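Local structure of sensor protein kinase WalK (Staphylococcus aureus, 4YWZ) at residues Ile28-Val33 / Ile122-Asp127; Ile59-Phe64 / Tyr135-Ile140. The protein is a membrane sensor histidine kinase of the essential WalKR two-component system, and this extracellular receptor domain probably perceives an external signal that controls its kinase activity. The protein carries 1 engineered substitution. All blocks are in the same frame, centred on the assembly; numbering follows the deposited sequence.

Interaction 1: Ile28-Val33 / Ile122-Asp127; sequences ISIEKV and IPVKVD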
loop_
_atom_site.group_PDB
_atom_site.type_symbol
_atom_site.label_atom_id
_atom_site.label_comp_id
_atom_site.label_asym_id
_atom_site.label_seq_id
_atom_site.Cartn_x
_atom_site.Cartn_y
_atom_site.Cartn_z
ATOM N N ILE A 28 -20.054 -1.514 5.093
ATOM C CA ILE A 28 -20.911 -2.736 5.160
ATOM C C ILE A 28 -20.973 -3.259 6.571
ATOM O O ILE A 28 -22.045 -3.645 7.126
ATOM C CB ILE A 28 -20.402 -3.835 4.181
ATOM C CG1 ILE A 28 -20.632 -3.432 2.731
ATOM C CG2 ILE A 28 -21.036 -5.198 4.571
ATOM C CD1 ILE A 28 -19.886 -4.303 1.731
ATOM N N SER A 29 -19.843 -3.257 7.278
ATOM C CA SER A 29 -19.810 -3.647 8.659
ATOM C C SER A 29 -20.689 -2.828 9.596
ATOM O O SER A 29 -21.360 -3.394 10.455
ATOM C CB SER A 29 -18.320 -3.706 9.252
ATOM O OG SER A 29 -17.523 -4.538 8.357
ATOM N N ILE A 30 -20.663 -1.497 9.466
ATOM C CA ILE A 30 -21.425 -0.628 10.235
ATOM C C ILE A 30 -22.929 -0.849 9.904
ATOM O O ILE A 30 -23.766 -0.932 10.839
ATOM C CB ILE A 30 -20.995 0.879 10.015
ATOM C CG1 ILE A 30 -19.613 1.101 10.629
ATOM C CG2 ILE A 30 -22.015 1.795 10.667
ATOM C CD1 ILE A 30 -19.092 2.508 10.302
ATOM N N GLU A 31 -23.199 -1.014 8.638
ATOM C CA GLU A 31 -24.604 -1.208 8.217
ATOM C C GLU A 31 -25.159 -2.469 8.892
ATOM O O GLU A 31 -26.275 -2.467 9.448
ATOM C CB GLU A 31 -24.663 -1.305 6.719
ATOM C CG GLU A 31 -25.988 -1.791 6.141
ATOM C CD GLU A 31 -26.002 -1.798 4.637
ATOM O OE1 GLU A 31 -24.925 -1.579 4.039
ATOM O OE2 GLU A 31 -27.124 -1.903 4.031
ATOM N N LYS A 32 -24.363 -3.512 8.952
ATOM C CA LYS A 32 -24.810 -4.822 9.515
ATOM C C LYS A 32 -25.095 -4.684 10.982
ATOM O O LYS A 32 -26.067 -5.274 11.466
ATOM C CB LYS A 32 -23.752 -5.905 9.220
ATOM C CG LYS A 32 -23.773 -6.201 7.747
ATOM C CD LYS A 32 -23.169 -7.538 7.329
ATOM C CE LYS A 32 -23.406 -7.737 5.829
ATOM N NZ LYS A 32 -22.449 -8.715 5.245
ATOM N N VAL A 33 -24.297 -3.904 11.712
ATOM C CA VAL A 33 -24.558 -3.698 13.105
ATOM C C VAL A 33 -25.904 -2.996 13.358
ATOM O O VAL A 33 -26.670 -3.377 14.256
ATOM C CB VAL A 33 -23.438 -2.929 13.833
ATOM C CG1 VAL A 33 -23.716 -2.958 15.297
ATOM C CG2 VAL A 33 -22.148 -3.665 13.641
ATOM N N ILE A 122 -17.421 8.165 2.318
ATOM C CA ILE A 122 -18.428 7.152 1.913
ATOM C C ILE A 122 -19.597 7.195 2.862
ATOM O O ILE A 122 -19.488 7.056 4.066
ATOM C CB ILE A 122 -17.844 5.725 1.755
ATOM C CG1 ILE A 122 -18.985 4.773 1.306
ATOM C CG2 ILE A 122 -17.118 5.249 2.971
ATOM C CD1 ILE A 122 -18.518 3.388 0.917
ATOM N N PRO A 123 -20.785 7.482 2.295
ATOM C CA PRO A 123 -21.946 7.485 3.163
ATOM C C PRO A 123 -22.328 6.064 3.588
ATOM O O PRO A 123 -22.172 5.150 2.791
ATOM C CB PRO A 123 -23.077 8.070 2.249
ATOM C CG PRO A 123 -22.656 7.940 0.860
ATOM C CD PRO A 123 -21.110 7.880 0.922
ATOM N N VAL A 124 -22.841 5.957 4.794
ATOM C CA VAL A 124 -23.325 4.715 5.405
ATOM C C VAL A 124 -24.837 4.671 5.188
ATOM O O VAL A 124 -25.502 5.619 5.543
ATOM C CB VAL A 124 -22.959 4.539 6.858
ATOM C CG1 VAL A 124 -23.450 3.202 7.378
ATOM C CG2 VAL A 124 -21.443 4.705 7.041
ATOM N N LYS A 125 -25.297 3.605 4.498
ATOM C CA LYS A 125 -26.779 3.438 4.220
ATOM C C LYS A 125 -27.284 2.236 4.949
ATOM O O LYS A 125 -26.611 1.178 4.995
ATOM C CB LYS A 125 -27.062 3.307 2.753
ATOM C CG LYS A 125 -26.695 4.542 1.952
ATOM C CD LYS A 125 -27.010 4.375 0.528
ATOM C CE LYS A 125 -26.736 5.638 -0.215
ATOM N NZ LYS A 125 -26.992 5.433 -1.661
ATOM N N VAL A 126 -28.465 2.368 5.579
ATOM C CA VAL A 126 -29.129 1.248 6.192
ATOM C C VAL A 126 -30.552 1.286 5.565
ATOM O O VAL A 126 -31.172 2.341 5.519
ATOM C CB VAL A 126 -29.272 1.441 7.654
ATOM C CG1 VAL A 126 -30.105 0.306 8.286
ATOM C CG2 VAL A 126 -27.875 1.572 8.269
ATOM N N ASP A 127 -30.957 0.148 5.015
ATOM C CA ASP A 127 -32.265 0.107 4.288
ATOM C C ASP A 127 -32.375 1.164 3.270
ATOM O O ASP A 127 -33.425 1.777 3.136
ATOM C CB ASP A 127 -33.386 0.142 5.321
ATOM C CG ASP A 127 -34.802 -0.191 4.722
ATOM O OD1 ASP A 127 -34.772 -1.054 3.846
ATOM O OD2 ASP A 127 -35.846 0.472 5.046
HETATM O O HOH W 1 -29.571 -2.280 5.306
#

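Interaction 2: Ile59-Phe64 / Tyr135-Ile140; sequences IGEIRF and YIESKI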
loop_
_atom_site.group_PDB
_atom_site.type_symbol
_atom_site.label_atom_id
_atom_site.label_comp_id
_atom_site.label_asym_id
_atom_site.label_seq_id
_atom_site.Cartn_x
_atom_site.Cartn_y
_atom_site.Cartn_z
ATOM N N ILE A 59 -3.900 4.844 6.475
ATOM C CA ILE A 59 -4.985 5.705 6.989
ATOM C C ILE A 59 -4.483 6.559 8.136
ATOM O O ILE A 59 -3.884 6.054 9.144
ATOM C CB ILE A 59 -6.170 4.844 7.377
ATOM C CG1 ILE A 59 -6.811 4.349 6.067
ATOM C CG2 ILE A 59 -7.178 5.706 8.203
ATOM C CD1 ILE A 59 -8.067 3.577 6.201
ATOM N N GLY A 60 -4.677 7.878 8.018
ATOM C CA GLY A 60 -4.380 8.858 9.055
ATOM C C GLY A 60 -5.421 8.908 10.162
ATOM O O GLY A 60 -5.132 8.739 11.335
ATOM N N GLU A 61 -6.672 9.110 9.763
ATOM C CA GLU A 61 -7.798 9.225 10.691
ATOM C C GLU A 61 -9.089 8.822 9.989
ATOM O O GLU A 61 -9.184 8.998 8.794
ATOM C CB GLU A 61 -7.960 10.648 11.068
ATOM C CG GLU A 61 -8.970 10.890 12.218
ATOM C CD GLU A 61 -9.125 12.373 12.617
ATOM O OE1 GLU A 61 -8.501 13.281 12.038
ATOM O OE2 GLU A 61 -9.982 12.643 13.469
ATOM N N ILE A 62 -9.990 8.187 10.733
ATOM C CA ILE A 62 -11.337 7.934 10.252
ATOM C C ILE A 62 -12.237 8.648 11.242
ATOM O O ILE A 62 -12.071 8.526 12.486
ATOM C CB ILE A 62 -11.686 6.454 10.166
ATOM C CG1 ILE A 62 -10.633 5.671 9.370
ATOM C CG2 ILE A 62 -13.108 6.330 9.595
ATOM C CD1 ILE A 62 -10.892 4.158 9.296
ATOM N N ARG A 63 -13.316 9.345 10.738
ATOM C CA ARG A 63 -14.386 9.880 11.588
ATOM C C ARG A 63 -15.713 9.287 11.081
ATOM O O ARG A 63 -15.883 9.020 9.900
ATOM C CB ARG A 63 -14.492 11.354 11.522
ATOM C CG ARG A 63 -13.157 12.087 11.837
ATOM C CD ARG A 63 -13.181 13.582 11.666
ATOM N NE ARG A 63 -11.846 14.137 11.893
ATOM C CZ ARG A 63 -11.434 15.314 11.428
ATOM N NH1 ARG A 63 -12.305 16.164 10.814
ATOM N NH2 ARG A 63 -10.160 15.669 11.619
ATOM N N PHE A 64 -16.632 9.083 11.999
ATOM C CA PHE A 64 -18.033 8.812 11.693
ATOM C C PHE A 64 -18.874 10.009 12.133
ATOM O O PHE A 64 -18.768 10.515 13.221
ATOM C CB PHE A 64 -18.536 7.511 12.334
ATOM C CG PHE A 64 -20.003 7.235 12.029
ATOM C CD1 PHE A 64 -20.383 6.758 10.824
ATOM C CD2 PHE A 64 -21.006 7.634 12.973
ATOM C CE1 PHE A 64 -21.754 6.595 10.487
ATOM C CE2 PHE A 64 -22.365 7.491 12.608
ATOM C CZ PHE A 64 -22.697 6.935 11.400
ATOM N N TYR A 135 -15.633 9.568 6.978
ATOM C CA TYR A 135 -14.657 10.492 6.461
ATOM C C TYR A 135 -13.257 9.922 6.774
ATOM O O TYR A 135 -12.999 9.564 7.906
ATOM C CB TYR A 135 -14.825 11.802 7.244
ATOM C CG TYR A 135 -13.710 12.836 7.112
ATOM C CD1 TYR A 135 -12.693 12.836 8.015
ATOM C CD2 TYR A 135 -13.751 13.833 6.149
ATOM C CE1 TYR A 135 -11.682 13.804 7.962
ATOM C CE2 TYR A 135 -12.802 14.822 6.108
ATOM C CZ TYR A 135 -11.723 14.756 7.012
ATOM O OH TYR A 135 -10.678 15.681 6.975
ATOM N N ILE A 136 -12.433 9.833 5.771
ATOM C CA ILE A 136 -11.101 9.239 5.886
ATOM C C ILE A 136 -10.087 10.234 5.357
ATOM O O ILE A 136 -10.210 10.770 4.274
ATOM C CB ILE A 136 -10.997 7.949 5.126
ATOM C CG1 ILE A 136 -11.961 6.936 5.670
ATOM C CG2 ILE A 136 -9.564 7.409 5.160
ATOM C CD1 ILE A 136 -12.010 5.673 4.862
ATOM N N GLU A 137 -9.041 10.487 6.185
ATOM C CA GLU A 137 -7.767 11.168 5.734
ATOM C C GLU A 137 -6.737 10.050 5.556
ATOM O O GLU A 137 -6.479 9.253 6.493
ATOM C CB GLU A 137 -7.239 12.192 6.740
ATOM C CG GLU A 137 -8.129 13.384 6.872
ATOM C CD GLU A 137 -7.611 14.467 7.884
ATOM O OE1 GLU A 137 -6.478 14.280 8.419
ATOM O OE2 GLU A 137 -8.450 15.350 8.181
ATOM N N SER A 138 -6.248 9.938 4.322
ATOM C CA SER A 138 -5.296 8.883 3.955
ATOM C C SER A 138 -4.002 9.502 3.511
ATOM O O SER A 138 -3.933 10.580 2.894
ATOM C CB SER A 138 -5.964 7.940 2.967
ATOM O OG SER A 138 -6.148 8.540 1.750
ATOM N N LYS A 139 -2.929 8.751 3.801
ATOM C CA LYS A 139 -1.548 9.258 3.645
ATOM C C LYS A 139 -1.012 9.083 2.245
ATOM O O LYS A 139 0.058 8.448 1.977
ATOM C CB LYS A 139 -0.687 8.548 4.661
ATOM C CG LYS A 139 -1.027 8.769 6.114
ATOM C CD LYS A 139 -0.146 7.978 7.024
ATOM C CE LYS A 139 -0.581 8.200 8.445
ATOM N NZ LYS A 139 0.246 7.523 9.505
ATOM N N ILE A 140 -1.660 9.702 1.276
ATOM C CA ILE A 140 -1.253 9.616 -0.117
ATOM C C ILE A 140 0.169 10.224 -0.383
ATOM O O ILE A 140 0.755 9.898 -1.426
ATOM C CB ILE A 140 -2.296 10.227 -1.063
ATOM C CG1 ILE A 140 -2.219 9.634 -2.439
ATOM C CG2 ILE A 140 -2.256 11.745 -1.061
ATOM C CD1 ILE A 140 -3.458 9.832 -3.242
HETATM O O HOH W 2 -0.937 5.102 9.934
HETATM O O HOH W 3 -6.174 13.649 10.945
HETATM O O HOH W 4 -11.154 17.982 8.694
#

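Interaction 1: Ile28-Val33 / Ile122-Asp127
Glu31 and Val124 contribute most of the surface buried where helix 7-37 packs against the end of strand 114-126 in this Cache-type receptor domain. The short segments run roughly parallel, their axes 7.9 Å apart at closest and inclined by 29°. Val124 directs its side chain at the helix, and its CG1 meets CG2 of Ile30 at 3.9 Å, the two branched side chains crossing at about a right angle. In Ile30 the methyl CG2 stands anti to the backbone N while CG1 lies beside that nitrogen (chi1 -70°), which presents the methyl rather than the longer branch to the valine. Leu49 of helix 46-54 also packs on Ile30, and Ile131 and Ile134 of strand 129-138 on Val124, so the pair belongs to the seam between helix and sheet.

Further along, the extended side chain of Glu31 ends beside the strand, where Lys125 O sits over a face of the carboxylate, nearest to CD at 3.1 Å. Both carboxylate oxygens lie almost as close, OE2 at 3.3 Å, but acceptors face acceptors in this geometry, with no proton to share. At the root of the same side chain, Val126 CG2 lies 4.3 Å from Glu31 CA. The polar link to the strand end is indirect: one water lies 2.8 Å from Glu31 OE2 and probably donates to it, while accepting from the backbone N of Asp127. Glu27, whose OE2 is near Glu31 OE1, and the Lys125 carbonyl would probably raise the pKa of Glu31 somewhat, and the water at OE2 would offset part of this.

Interaction 2: Ile59-Phe64 / Tyr135-Ile140
Over one face of the Arg63 guanidinium lies the ring atom Tyr135 CE1, 3.6 Å above the plane and offset toward the rim, while Glu61 OE2 meets the guanidinium edge in plane. Glu137 OE2 lies at the Tyr135 ring edge, in its plane. These groups cover one face of an antiparallel pair, strands 59-66 and 129-138, in the central sheet of the Cache-type domain. Arg63 CG lies anti to the carbonyl carbon (chi1 -54°) and Tyr135 CG anti to the backbone N (chi1 166°), which brings the two side chains alongside with guanidinium and ring planes only 24° apart. The extended arginine grips Glu61 side-on, NE to OE2 and NH2 to OE1; the NE bond is nearly straight yet reaches OE2 from above the carboxylate plane, and OE2 is also hydrogen-bonded to Thr74 OG1 and Asn79 ND2. Tyr135 OH donates to the anti lone pair of Glu137 OE2 at 2.6 Å. The Arg63 NH2 to Glu137 OE2 salt bridge is long (3.9 Å) and purely electrostatic. Lys108 NZ forms a salt bridge with Glu137 OE2, and Tyr110 OH hydrogen-bonds to Glu137 OE1; these probably outweigh the nearby Glu61 charge and keep Glu137 ionised.

On the other face, with Ile59, the side chains of Ile62 and Ile136 lie side by side, pointing the same way, their CG1 atoms 4.1 Å apart and Ala23 of helix 7-37 against Ile136. At Gly60 a classic beta bulge shifts the register, Glu137 O accepting from both Gly60 N and Glu61 N. A water bridges the two acids, donating to Glu61 OE1 and Glu137 OE1, each 2.6 Å away.

In the fold
The centres of the two interactions are 18 Å apart, and their segments alternate along the chain: 28-33, 59-64, 122-127, 135-140. Interaction 2 lies near the middle of the domain and joins two neighbouring strands of its five-stranded antiparallel sheet. Interaction 1 lies farther out, where the long helix 7-37 meets strand 114-126. Strands 114-126 and 129-138 follow one another in sequence and are neighbours in the sheet, and packing of Val124 CG2 on Phe64 CE1 at 3.9 Å connects the contacts directly. Helix 7-37 also touches Ile59 and Ile136, so the same helix spans both sites and ties the N-terminal part of the receptor domain to its sheet.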